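Local coordinates for GTPase activator-like protein (Chaetomium thermophilum, PDB 5HIU), which probably acts, as full-length TSC2, as a GTPase activator, with this chain forming only its N-terminal helical part, at residues A[149-154]-A[218-223]; A[155-160]-A[178-183]; A[346-351]-A[389-394]; A[357-362]-A[424-429]. One frame throughout, in Å; residues are numbered along the deposited sequence.

Contact 1 (A[149-154]-A[218-223]); sequences QAYRAA and CMLTSV
Tyr151 of helix 139-163 meets Leu220 and Thr221 in the loop that follows helix 204-219. Its phenol OH donates a hydrogen bond to the backbone O of Leu220. The separation of Tyr151 OH and Leu220 O is 2.4 Å, very short for such a bond, so its exact length is doubtful. The bond reaches a carbonyl in the loop, not one inside a regular helix. The carbonyl approaches the ring obliquely. Tyr151 CE2 packs against the methyl Leu220 CD1 at 3.7 Å. Thr221 OG1 lies at the ring edge, near its plane, 4.1 Å from Tyr151 CE1. Tyr151 turns its ring toward the loop because CG lies anti to the backbone N (chi1 176°). The setting is an all-helical solenoid, in which a buried aromatic on one helix touches the turn leading from helix 204-219 into helix 224-240. Thr221 OG1 has its firmer partner beyond this contact, in a hydrogen bond with Asp226 OD2. Inside the loop, Val223 N gives Thr221 OG1 a weak, long bond of 3.5 Å. Arg158, further along helix 139-163, touches both Tyr151 and Thr221. Leu227 of helix 224-240 also packs on Thr221. On the same helix as Tyr151, Ala150 and Ala154 pack on Leu184 of helix 179-198.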
loop_
_atom_site.group_PDB
_atom_site.type_symbol
_atom_site.label_atom_id
_atom_site.label_comp_id
_atom_site.label_asym_id
_atom_site.label_seq_id
_atom_site.Cartn_x
_atom_site.Cartn_y
_atom_site.Cartn_z
ATOM N N GLN A 149 -5.302 -2.210 -16.037
ATOM C CA GLN A 149 -6.302 -1.522 -16.826
ATOM C C GLN A 149 -6.838 -0.352 -16.043
ATOM O O GLN A 149 -6.820 0.784 -16.537
ATOM C CB GLN A 149 -7.472 -2.438 -17.161
ATOM C CG GLN A 149 -7.261 -3.370 -18.345
ATOM C CD GLN A 149 -8.540 -4.111 -18.733
ATOM O OE1 GLN A 149 -9.675 -3.655 -18.459
ATOM N NE2 GLN A 149 -8.368 -5.269 -19.372
ATOM N N ALA A 150 -7.302 -0.614 -14.819
ATOM C CA ALA A 150 -8.101 0.387 -14.106
ATOM C C ALA A 150 -7.259 1.597 -13.767
ATOM O O ALA A 150 -7.664 2.743 -13.976
ATOM C CB ALA A 150 -8.729 -0.182 -12.853
ATOM N N TYR A 151 -6.068 1.341 -13.266
ATOM C CA TYR A 151 -5.170 2.427 -12.986
ATOM C C TYR A 151 -4.859 3.235 -14.263
ATOM O O TYR A 151 -5.074 4.447 -14.284
ATOM C CB TYR A 151 -3.887 1.936 -12.334
ATOM C CG TYR A 151 -2.965 3.090 -12.171
ATOM C CD1 TYR A 151 -3.277 4.106 -11.285
ATOM C CD2 TYR A 151 -1.825 3.212 -12.951
ATOM C CE1 TYR A 151 -2.454 5.189 -11.129
ATOM C CE2 TYR A 151 -0.987 4.301 -12.808
ATOM C CZ TYR A 151 -1.307 5.284 -11.892
ATOM O OH TYR A 151 -0.498 6.380 -11.757
ATOM N N ARG A 152 -4.386 2.560 -15.312
ATOM C CA ARG A 152 -4.106 3.213 -16.611
ATOM C C ARG A 152 -5.218 4.185 -17.011
ATOM O O ARG A 152 -4.947 5.326 -17.383
ATOM C CB ARG A 152 -3.908 2.174 -17.719
ATOM C CG ARG A 152 -3.244 2.721 -18.977
ATOM C CD ARG A 152 -2.506 1.640 -19.760
ATOM N NE ARG A 152 -1.455 1.007 -18.950
ATOM C CZ ARG A 152 -0.136 1.142 -19.123
ATOM N NH1 ARG A 152 0.364 1.881 -20.108
ATOM N NH2 ARG A 152 0.701 0.507 -18.300
ATOM N N ALA A 153 -6.467 3.735 -16.894
ATOM C CA ALA A 153 -7.614 4.554 -17.277
ATOM C C ALA A 153 -7.886 5.700 -16.311
ATOM O O ALA A 153 -8.490 6.701 -16.686
ATOM C CB ALA A 153 -8.859 3.696 -17.428
ATOM N N ALA A 154 -7.467 5.575 -15.062
ATOM C CA ALA A 154 -7.658 6.690 -14.142
ATOM C C ALA A 154 -6.617 7.742 -14.406
ATOM O O ALA A 154 -6.923 8.923 -14.389
ATOM C CB ALA A 154 -7.598 6.234 -12.697
ATOM N N CYS A 218 1.767 3.065 -6.229
ATOM C CA CYS A 218 2.252 3.826 -5.095
ATOM C C CYS A 218 3.226 4.922 -5.500
ATOM O O CYS A 218 3.100 6.069 -5.089
ATOM C CB CYS A 218 2.922 2.905 -4.090
ATOM S SG CYS A 218 1.753 2.063 -2.998
ATOM N N MET A 219 4.192 4.588 -6.338
ATOM C CA MET A 219 5.226 5.543 -6.672
ATOM C C MET A 219 4.839 6.491 -7.776
ATOM O O MET A 219 5.622 7.358 -8.127
ATOM C CB MET A 219 6.520 4.808 -7.015
ATOM C CG MET A 219 7.070 4.016 -5.838
ATOM S SD MET A 219 7.146 4.977 -4.301
ATOM C CE MET A 219 8.411 6.139 -4.816
ATOM N N LEU A 220 3.660 6.351 -8.357
ATOM C CA LEU A 220 3.256 7.327 -9.360
ATOM C C LEU A 220 1.782 7.386 -9.376
ATOM O O LEU A 220 1.146 6.626 -10.058
ATOM C CB LEU A 220 3.833 7.004 -10.745
ATOM C CG LEU A 220 3.656 5.619 -11.376
ATOM C CD1 LEU A 220 2.447 5.551 -12.292
ATOM C CD2 LEU A 220 4.885 5.266 -12.187
ATOM N N THR A 221 1.220 8.241 -8.551
ATOM C CA THR A 221 -0.211 8.452 -8.578
ATOM C C THR A 221 -0.462 9.811 -7.999
ATOM O O THR A 221 0.139 10.195 -6.996
ATOM C CB THR A 221 -0.981 7.371 -7.803
ATOM O OG1 THR A 221 -2.384 7.643 -7.854
ATOM C CG2 THR A 221 -0.547 7.314 -6.357
ATOM N N SER A 222 -1.347 10.548 -8.649
ATOM C CA SER A 222 -1.597 11.925 -8.281
ATOM C C SER A 222 -2.585 11.985 -7.128
ATOM O O SER A 222 -2.779 13.051 -6.551
ATOM C CB SER A 222 -2.086 12.711 -9.507
ATOM O OG SER A 222 -3.007 11.978 -10.303
ATOM N N VAL A 223 -3.179 10.834 -6.776
ATOM C CA VAL A 223 -4.299 10.777 -5.830
ATOM C C VAL A 223 -3.995 9.944 -4.579
ATOM O O VAL A 223 -3.817 8.730 -4.623
ATOM C CB VAL A 223 -5.577 10.236 -6.501
ATOM C CG1 VAL A 223 -6.783 10.497 -5.607
ATOM C CG2 VAL A 223 -5.780 10.885 -7.865
#

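Contact 2 (A[155-160]-A[178-183]); sequences RDARKL and SPEDKN
Helix 139-163 passes the start of helix 179-198 here, with Ala157 and Glu180 facing each other at 7.1 Å between their CA atoms. The two segments run roughly antiparallel, as in a helical hairpin of an alpha-solenoid. The second helix opens with a capping box. Ser178, at the N-cap, accepts from Asp181 N through OG at 3.1 Å, and Ser178 N donates back to Asp181 OD2. The methyl of Ala157 faces the second helix, its CB 3.4 Å from Glu180 OE1. That carboxylate folds back because the Glu180 chain bends at chi2 (85°), and Ser178 OG gives its OE1 a weak bond. The charged link is between Arg158 and Asp181. An extended run from CG to NE carries the guanidinium across to the carboxylate. Arg158 NH1 turns to a second acid, Asp226, in another salt bridge, so the arginine ties the hairpin to helix 224-240. Asp181 has two roles: OD2 serves the cap and OD1 the arginine. Arg158 grips side-on: NE at 2.7 Å and NH2 at 3.0 Å both reach the single oxygen Asp181 OD1, from the same face of a carboxylate turned 50° from the guanidinium.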
loop_
_atom_site.group_PDB
_atom_site.type_symbol
_atom_site.label_atom_id
_atom_site.label_comp_id
_atom_site.label_asym_id
_atom_site.label_seq_id
_atom_site.Cartn_x
_atom_site.Cartn_y
_atom_site.Cartn_z
ATOM N N ARG A 155 -5.392 7.311 -14.678
ATOM C CA ARG A 155 -4.296 8.246 -14.835
ATOM C C ARG A 155 -4.544 9.116 -16.045
ATOM O O ARG A 155 -4.276 10.325 -16.029
ATOM C CB ARG A 155 -2.949 7.526 -14.957
ATOM C CG ARG A 155 -2.438 7.313 -16.370
ATOM C CD ARG A 155 -1.040 6.752 -16.303
ATOM N NE ARG A 155 -0.586 6.211 -17.576
ATOM C CZ ARG A 155 0.480 5.424 -17.719
ATOM N NH1 ARG A 155 1.213 5.062 -16.663
ATOM N NH2 ARG A 155 0.814 4.990 -18.927
ATOM N N ASP A 156 -5.052 8.487 -17.095
ATOM C CA ASP A 156 -5.324 9.194 -18.323
ATOM C C ASP A 156 -6.406 10.245 -18.068
ATOM O O ASP A 156 -6.175 11.432 -18.319
ATOM C CB ASP A 156 -5.699 8.209 -19.435
ATOM C CG ASP A 156 -4.533 7.278 -19.826
ATOM O OD1 ASP A 156 -3.413 7.416 -19.281
ATOM O OD2 ASP A 156 -4.741 6.395 -20.681
ATOM N N ALA A 157 -7.549 9.837 -17.519
ATOM C CA ALA A 157 -8.624 10.781 -17.161
ATOM C C ALA A 157 -8.090 11.986 -16.409
ATOM O O ALA A 157 -8.450 13.127 -16.707
ATOM C CB ALA A 157 -9.681 10.094 -16.317
ATOM N N ARG A 158 -7.222 11.714 -15.440
ATOM C CA ARG A 158 -6.603 12.740 -14.611
ATOM C C ARG A 158 -5.603 13.620 -15.381
ATOM O O ARG A 158 -5.403 14.779 -15.023
ATOM C CB ARG A 158 -5.875 12.078 -13.445
ATOM C CG ARG A 158 -6.746 11.298 -12.469
ATOM C CD ARG A 158 -5.941 10.200 -11.765
ATOM N NE ARG A 158 -6.764 9.443 -10.822
ATOM C CZ ARG A 158 -6.333 8.477 -10.006
ATOM N NH1 ARG A 158 -5.058 8.107 -9.977
ATOM N NH2 ARG A 158 -7.196 7.868 -9.202
ATOM N N LYS A 159 -4.949 13.059 -16.401
ATOM C CA LYS A 159 -4.050 13.831 -17.273
ATOM C C LYS A 159 -4.855 14.812 -18.094
ATOM O O LYS A 159 -4.530 15.996 -18.177
ATOM C CB LYS A 159 -3.261 12.924 -18.228
ATOM C CG LYS A 159 -2.054 12.263 -17.588
ATOM C CD LYS A 159 -1.385 11.243 -18.499
ATOM C CE LYS A 159 -0.240 10.548 -17.770
ATOM N NZ LYS A 159 0.473 9.544 -18.610
ATOM N N LEU A 160 -5.916 14.297 -18.692
ATOM C CA LEU A 160 -6.763 15.085 -19.561
ATOM C C LEU A 160 -7.638 16.014 -18.743
ATOM O O LEU A 160 -8.202 16.955 -19.290
ATOM C CB LEU A 160 -7.627 14.174 -20.436
ATOM C CG LEU A 160 -6.815 13.150 -21.241
ATOM C CD1 LEU A 160 -7.713 12.095 -21.877
ATOM C CD2 LEU A 160 -5.932 13.859 -22.266
ATOM N N SER A 178 -13.448 11.097 -10.879
ATOM C CA SER A 178 -13.911 10.629 -12.178
ATOM C C SER A 178 -14.507 9.213 -12.071
ATOM O O SER A 178 -14.217 8.474 -11.127
ATOM C CB SER A 178 -12.771 10.678 -13.206
ATOM O OG SER A 178 -11.746 9.739 -12.934
ATOM N N PRO A 179 -15.372 8.837 -13.025
ATOM C CA PRO A 179 -15.828 7.450 -13.034
ATOM C C PRO A 179 -14.649 6.475 -12.960
ATOM O O PRO A 179 -14.767 5.420 -12.346
ATOM C CB PRO A 179 -16.562 7.332 -14.372
ATOM C CG PRO A 179 -17.032 8.724 -14.672
ATOM C CD PRO A 179 -16.064 9.665 -14.032
ATOM N N GLU A 180 -13.514 6.847 -13.547
ATOM C CA GLU A 180 -12.326 5.997 -13.532
ATOM C C GLU A 180 -11.716 5.936 -12.141
ATOM O O GLU A 180 -11.329 4.875 -11.688
ATOM C CB GLU A 180 -11.292 6.462 -14.554
ATOM C CG GLU A 180 -11.801 6.401 -15.980
ATOM C CD GLU A 180 -12.595 7.643 -16.391
ATOM O OE1 GLU A 180 -12.660 8.613 -15.596
ATOM O OE2 GLU A 180 -13.154 7.654 -17.512
ATOM N N ASP A 181 -11.665 7.066 -11.456
ATOM C CA ASP A 181 -11.283 7.084 -10.043
ATOM C C ASP A 181 -12.191 6.168 -9.231
ATOM O O ASP A 181 -11.728 5.408 -8.384
ATOM C CB ASP A 181 -11.388 8.496 -9.452
ATOM C CG ASP A 181 -10.398 9.478 -10.060
ATOM O OD1 ASP A 181 -9.453 9.040 -10.748
ATOM O OD2 ASP A 181 -10.576 10.703 -9.846
ATOM N N LYS A 182 -13.487 6.245 -9.489
ATOM C CA LYS A 182 -14.450 5.487 -8.717
ATOM C C LYS A 182 -14.292 4.020 -8.986
ATOM O O LYS A 182 -14.352 3.220 -8.050
ATOM C CB LYS A 182 -15.866 5.954 -9.023
ATOM C CG LYS A 182 -16.123 7.373 -8.518
ATOM C CD LYS A 182 -17.120 8.128 -9.367
ATOM C CE LYS A 182 -17.602 9.375 -8.645
ATOM N NZ LYS A 182 -18.328 10.322 -9.538
ATOM N N ASN A 183 -14.067 3.676 -10.257
ATOM C CA ASN A 183 -13.834 2.287 -10.669
ATOM C C ASN A 183 -12.627 1.693 -9.961
ATOM O O ASN A 183 -12.669 0.578 -9.442
ATOM C CB ASN A 183 -13.585 2.206 -12.170
ATOM C CG ASN A 183 -14.856 2.267 -12.979
ATOM O OD1 ASN A 183 -15.939 2.289 -12.432
ATOM N ND2 ASN A 183 -14.722 2.270 -14.304
#

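Contact 3 (A[346-351]-A[389-394]); sequences VSKSSS and AAQCAT
Ser347 and Gln391 form the tight part of this contact, near the C-terminal ends of helix 336-348 and helix 383-391. The backbones come close beside them: the CA atoms of Ser347 and Cys392 are 6.2 Å apart. The small serine is consistent with so close an approach. Its hydroxyl points across, with OG anti to the backbone N (chi1 -171°). Ser347 OG touches the aliphatic part of Gln391, at 3.4 Å from Gln391 CB and equally near its CG. It also sits 3.5 Å from Cys392 SG. Both Ser347 and Cys392 are buried.

The outer side is looser and faces solvent. The Gln391 chain bends at chi2 (141°), which brings its amide across the base of Lys348. There Gln391 NE2 rests 3.4 Å from Lys348 CG. The touch involves the methylene base of the lysine, and the rest of its chain extends on from CG. Lys348 is exposed. Residues 349-351 are loop, and a type I beta turn runs from Gln391 to Thr394.

In this all-helical solenoid end, helix 352-366 backs the buried side, with Ile358 touching Val346 and Cys392, while helix 423-441 comes against Ala389 through Leu430 and Ala393 through Leu427.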
loop_
_atom_site.group_PDB
_atom_site.type_symbol
_atom_site.label_atom_id
_atom_site.label_comp_id
_atom_site.label_asym_id
_atom_site.label_seq_id
_atom_site.Cartn_x
_atom_site.Cartn_y
_atom_site.Cartn_z
ATOM N N VAL A 346 25.457 8.437 6.248
ATOM C CA VAL A 346 24.446 9.405 5.869
ATOM C C VAL A 346 24.804 10.808 6.303
ATOM O O VAL A 346 24.696 11.735 5.503
ATOM C CB VAL A 346 23.067 9.073 6.473
ATOM C CG1 VAL A 346 22.030 10.116 6.046
ATOM C CG2 VAL A 346 22.624 7.674 6.059
ATOM N N SER A 347 25.229 10.968 7.554
ATOM C CA SER A 347 25.456 12.310 8.131
ATOM C C SER A 347 26.392 13.217 7.326
ATOM O O SER A 347 26.360 14.441 7.499
ATOM C CB SER A 347 25.992 12.216 9.560
ATOM O OG SER A 347 25.997 13.498 10.165
ATOM N N LYS A 348 27.229 12.620 6.477
ATOM C CA LYS A 348 28.102 13.377 5.585
ATOM C C LYS A 348 27.292 14.221 4.601
ATOM O O LYS A 348 27.430 15.443 4.574
ATOM C CB LYS A 348 29.031 12.437 4.812
ATOM C CG LYS A 348 30.073 11.743 5.670
ATOM C CD LYS A 348 31.011 10.911 4.817
ATOM C CE LYS A 348 32.153 10.336 5.639
ATOM N NZ LYS A 348 33.163 9.646 4.786
ATOM N N SER A 349 26.436 13.563 3.819
ATOM C CA SER A 349 25.700 14.215 2.729
ATOM C C SER A 349 24.730 15.285 3.253
ATOM O O SER A 349 24.875 15.777 4.379
ATOM C CB SER A 349 24.943 13.154 1.887
ATOM O OG SER A 349 23.693 12.752 2.460
ATOM N N SER A 350 23.775 15.665 2.402
ATOM C CA SER A 350 22.536 16.331 2.821
ATOM C C SER A 350 22.705 17.684 3.519
ATOM O O SER A 350 23.812 18.247 3.591
ATOM C CB SER A 350 21.777 15.426 3.772
ATOM O OG SER A 350 22.126 15.764 5.104
ATOM N N SER A 351 21.583 18.187 4.041
ATOM C CA SER A 351 21.568 19.442 4.781
ATOM C C SER A 351 20.297 19.540 5.648
ATOM O O SER A 351 19.631 18.538 5.865
ATOM C CB SER A 351 21.735 20.622 3.808
ATOM O OG SER A 351 20.731 20.602 2.806
ATOM N N ALA A 389 26.457 12.567 15.989
ATOM C CA ALA A 389 25.655 13.681 16.453
ATOM C C ALA A 389 26.314 14.992 16.122
ATOM O O ALA A 389 25.643 15.918 15.681
ATOM C CB ALA A 389 25.414 13.585 17.945
ATOM N N ALA A 390 27.630 15.057 16.328
ATOM C CA ALA A 390 28.401 16.288 16.132
ATOM C C ALA A 390 28.472 16.662 14.664
ATOM O O ALA A 390 28.303 17.826 14.303
ATOM C CB ALA A 390 29.804 16.132 16.701
ATOM N N GLN A 391 28.705 15.666 13.819
ATOM C CA GLN A 391 28.676 15.872 12.378
ATOM C C GLN A 391 27.383 16.561 11.916
ATOM O O GLN A 391 27.425 17.377 11.003
ATOM C CB GLN A 391 28.859 14.541 11.653
ATOM C CG GLN A 391 29.221 14.694 10.187
ATOM C CD GLN A 391 30.238 13.672 9.722
ATOM O OE1 GLN A 391 30.714 12.852 10.505
ATOM N NE2 GLN A 391 30.586 13.722 8.441
ATOM N N CYS A 392 26.250 16.255 12.552
ATOM C CA CYS A 392 24.984 16.958 12.266
ATOM C C CYS A 392 24.979 18.403 12.763
ATOM O O CYS A 392 24.117 19.191 12.366
ATOM C CB CYS A 392 23.785 16.235 12.897
ATOM S SG CYS A 392 23.768 14.457 12.641
ATOM N N ALA A 393 25.903 18.726 13.668
ATOM C CA ALA A 393 26.129 20.102 14.106
ATOM C C ALA A 393 26.913 20.905 13.064
ATOM O O ALA A 393 26.910 22.139 13.102
ATOM C CB ALA A 393 26.847 20.120 15.450
ATOM N N THR A 394 27.581 20.205 12.144
ATOM C CA THR A 394 28.226 20.853 10.996
ATOM C C THR A 394 27.176 21.485 10.088
ATOM O O THR A 394 27.442 22.461 9.398
ATOM C CB THR A 394 29.046 19.873 10.129
ATOM O OG1 THR A 394 28.181 18.878 9.569
ATOM C CG2 THR A 394 30.159 19.205 10.928
#

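Contact 4 (A[357-362]-A[424-429]); sequences EILRLI and SLQLKH
Gln426 of helix 423-441 lies against Leu359 and Arg360 of helix 352-366, and it is buried there. Its CB packs on the leucine, 3.4 Å from Leu359 CD1 and 3.6 Å from Leu359 CB. The leucine and glutamine chains run past one another, pointing opposite ways. Gln426 CG stays on the same neighbour, 4.0 Å from Leu359 CB. The chain then bends at chi2 (-69°) and carries the amide over to the next residue. Gln426 CD is 3.9 Å from Arg360 CA. Gln426 OE1 comes down on the arginine backbone, 3.0 Å from Arg360 CA, and also touches its CB. The angle to Arg360 N is poor, and no hydrogen bond forms there. The oxygen is satisfied instead by Asn363 ND2, one turn further along helix 352-366.

The two helices run nearly parallel, with short-segment axes 9.2 Å apart at closest and an angle of 23° between their directions. Near-parallel packing of this kind is found between helices of successive hairpins in alpha-solenoids, consistent with this all-helical fold. At the tip, Gln426 NE2 approaches Arg360 NH1 to 3.5 Å, where both are donors. The amide and guanidinium planes are 68° apart, and the approach is oblique. The same guanidinium makes a salt bridge within its own helix, NH2 to Glu357 OE2, though the hydrogen bond in it is weak. Leu359 CD1 also reaches Leu427, 4.2 Å from its CG. Thr356 also touches Gln426.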
loop_
_atom_site.group_PDB
_atom_site.type_symbol
_atom_site.label_atom_id
_atom_site.label_comp_id
_atom_site.label_asym_id
_atom_site.label_seq_id
_atom_site.Cartn_x
_atom_site.Cartn_y
_atom_site.Cartn_z
ATOM N N GLU A 357 16.955 15.079 10.938
ATOM C CA GLU A 357 16.393 13.729 11.176
ATOM C C GLU A 357 17.385 12.807 11.877
ATOM O O GLU A 357 17.067 12.251 12.936
ATOM C CB GLU A 357 15.883 13.079 9.877
ATOM C CG GLU A 357 14.635 13.737 9.319
ATOM C CD GLU A 357 13.507 13.823 10.350
ATOM O OE1 GLU A 357 12.805 12.791 10.594
ATOM O OE2 GLU A 357 13.316 14.928 10.916
ATOM N N ILE A 358 18.578 12.659 11.302
ATOM C CA ILE A 358 19.672 11.951 11.980
ATOM C C ILE A 358 19.642 12.266 13.474
ATOM O O ILE A 358 19.639 11.364 14.303
ATOM C CB ILE A 358 21.065 12.350 11.454
ATOM C CG1 ILE A 358 21.245 11.975 9.973
ATOM C CG2 ILE A 358 22.144 11.673 12.293
ATOM C CD1 ILE A 358 21.524 10.507 9.707
ATOM N N LEU A 359 19.612 13.554 13.788
ATOM C CA LEU A 359 19.543 14.019 15.157
ATOM C C LEU A 359 18.263 13.565 15.834
ATOM O O LEU A 359 18.299 13.079 16.962
ATOM C CB LEU A 359 19.626 15.552 15.234
ATOM C CG LEU A 359 20.969 16.267 14.992
ATOM C CD1 LEU A 359 20.866 17.756 15.328
ATOM C CD2 LEU A 359 22.089 15.627 15.802
ATOM N N ARG A 360 17.128 13.740 15.170
ATOM C CA ARG A 360 15.834 13.443 15.808
ATOM C C ARG A 360 15.775 11.985 16.247
ATOM O O ARG A 360 15.253 11.672 17.310
ATOM C CB ARG A 360 14.638 13.840 14.910
ATOM C CG ARG A 360 13.298 13.212 15.320
ATOM C CD ARG A 360 12.068 14.107 15.230
ATOM N NE ARG A 360 11.928 14.731 13.911
ATOM C CZ ARG A 360 11.761 16.041 13.698
ATOM N NH1 ARG A 360 11.665 16.905 14.714
ATOM N NH2 ARG A 360 11.668 16.497 12.454
ATOM N N LEU A 361 16.342 11.112 15.433
ATOM C CA LEU A 361 16.480 9.699 15.776
ATOM C C LEU A 361 17.307 9.569 17.047
ATOM O O LEU A 361 16.831 9.060 18.066
ATOM C CB LEU A 361 17.150 8.934 14.620
ATOM C CG LEU A 361 17.100 7.411 14.673
ATOM C CD1 LEU A 361 17.159 6.844 13.271
ATOM C CD2 LEU A 361 18.196 6.797 15.538
ATOM N N ILE A 362 18.527 10.094 16.993
ATOM C CA ILE A 362 19.442 10.036 18.124
ATOM C C ILE A 362 18.764 10.636 19.351
ATOM O O ILE A 362 18.841 10.081 20.436
ATOM C CB ILE A 362 20.792 10.726 17.818
ATOM C CG1 ILE A 362 21.525 9.992 16.676
ATOM C CG2 ILE A 362 21.688 10.732 19.052
ATOM C CD1 ILE A 362 22.765 10.715 16.176
ATOM N N SER A 424 19.616 23.193 14.619
ATOM C CA SER A 424 19.788 23.963 15.842
ATOM C C SER A 424 18.758 23.613 16.931
ATOM O O SER A 424 19.067 23.685 18.111
ATOM C CB SER A 424 19.719 25.463 15.500
ATOM O OG SER A 424 20.098 26.280 16.583
ATOM N N LEU A 425 17.544 23.245 16.533
ATOM C CA LEU A 425 16.489 22.866 17.482
ATOM C C LEU A 425 16.791 21.513 18.138
ATOM O O LEU A 425 16.477 21.297 19.312
ATOM C CB LEU A 425 15.105 22.806 16.790
ATOM C CG LEU A 425 14.644 23.928 15.824
ATOM C CD1 LEU A 425 13.372 23.524 15.072
ATOM C CD2 LEU A 425 14.454 25.274 16.522
ATOM N N GLN A 426 17.389 20.605 17.371
ATOM C CA GLN A 426 17.667 19.250 17.849
ATOM C C GLN A 426 18.899 19.206 18.762
ATOM O O GLN A 426 18.921 18.474 19.747
ATOM C CB GLN A 426 17.803 18.275 16.668
ATOM C CG GLN A 426 16.503 18.033 15.901
ATOM C CD GLN A 426 15.466 17.261 16.705
ATOM O OE1 GLN A 426 15.730 16.146 17.158
ATOM N NE2 GLN A 426 14.275 17.845 16.878
ATOM N N LEU A 427 19.913 20.004 18.448
ATOM C CA LEU A 427 21.094 20.098 19.303
ATOM C C LEU A 427 20.739 20.614 20.684
ATOM O O LEU A 427 21.113 20.011 21.679
ATOM C CB LEU A 427 22.155 20.995 18.681
ATOM C CG LEU A 427 23.168 20.247 17.821
ATOM C CD1 LEU A 427 23.861 21.203 16.865
ATOM C CD2 LEU A 427 24.188 19.558 18.706
ATOM N N LYS A 428 20.009 21.721 20.748
ATOM C CA LYS A 428 19.521 22.226 22.032
ATOM C C LYS A 428 18.736 21.147 22.784
ATOM O O LYS A 428 18.763 21.114 24.017
ATOM C CB LYS A 428 18.656 23.474 21.849
ATOM N N HIS A 429 18.050 20.268 22.048
ATOM C CA HIS A 429 17.333 19.147 22.659
ATOM C C HIS A 429 18.270 18.084 23.223
ATOM O O HIS A 429 18.052 17.593 24.333
ATOM C CB HIS A 429 16.358 18.508 21.663
ATOM C CG HIS A 429 15.024 19.178 21.626
ATOM N ND1 HIS A 429 14.879 20.527 21.379
ATOM C CD2 HIS A 429 13.775 18.692 21.815
ATOM C CE1 HIS A 429 13.597 20.843 21.420
ATOM N NE2 HIS A 429 12.907 19.749 21.683
#

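How the contacts relate
The four contacts form two pairs along the solenoid. Contacts 1 and 2 have centres about 8 Å apart and share helix 139-163, with contact 2 nested inside the chain loop closed by contact 1. Arg158 joins them, packing with its CZ 3.3 Å from Val223 CG2. Contacts 3 and 4 have centres about 11 Å apart, and their segments alternate along the chain. Leu359 joins these two, its CD2 3.4 Å from Cys392 CB and 3.6 Å from Ala389 O. The pairs do not touch: the nearest atoms of contacts 1 and 4 are about 17 Å apart, and the centres of contacts 2 and 3 about 43 Å.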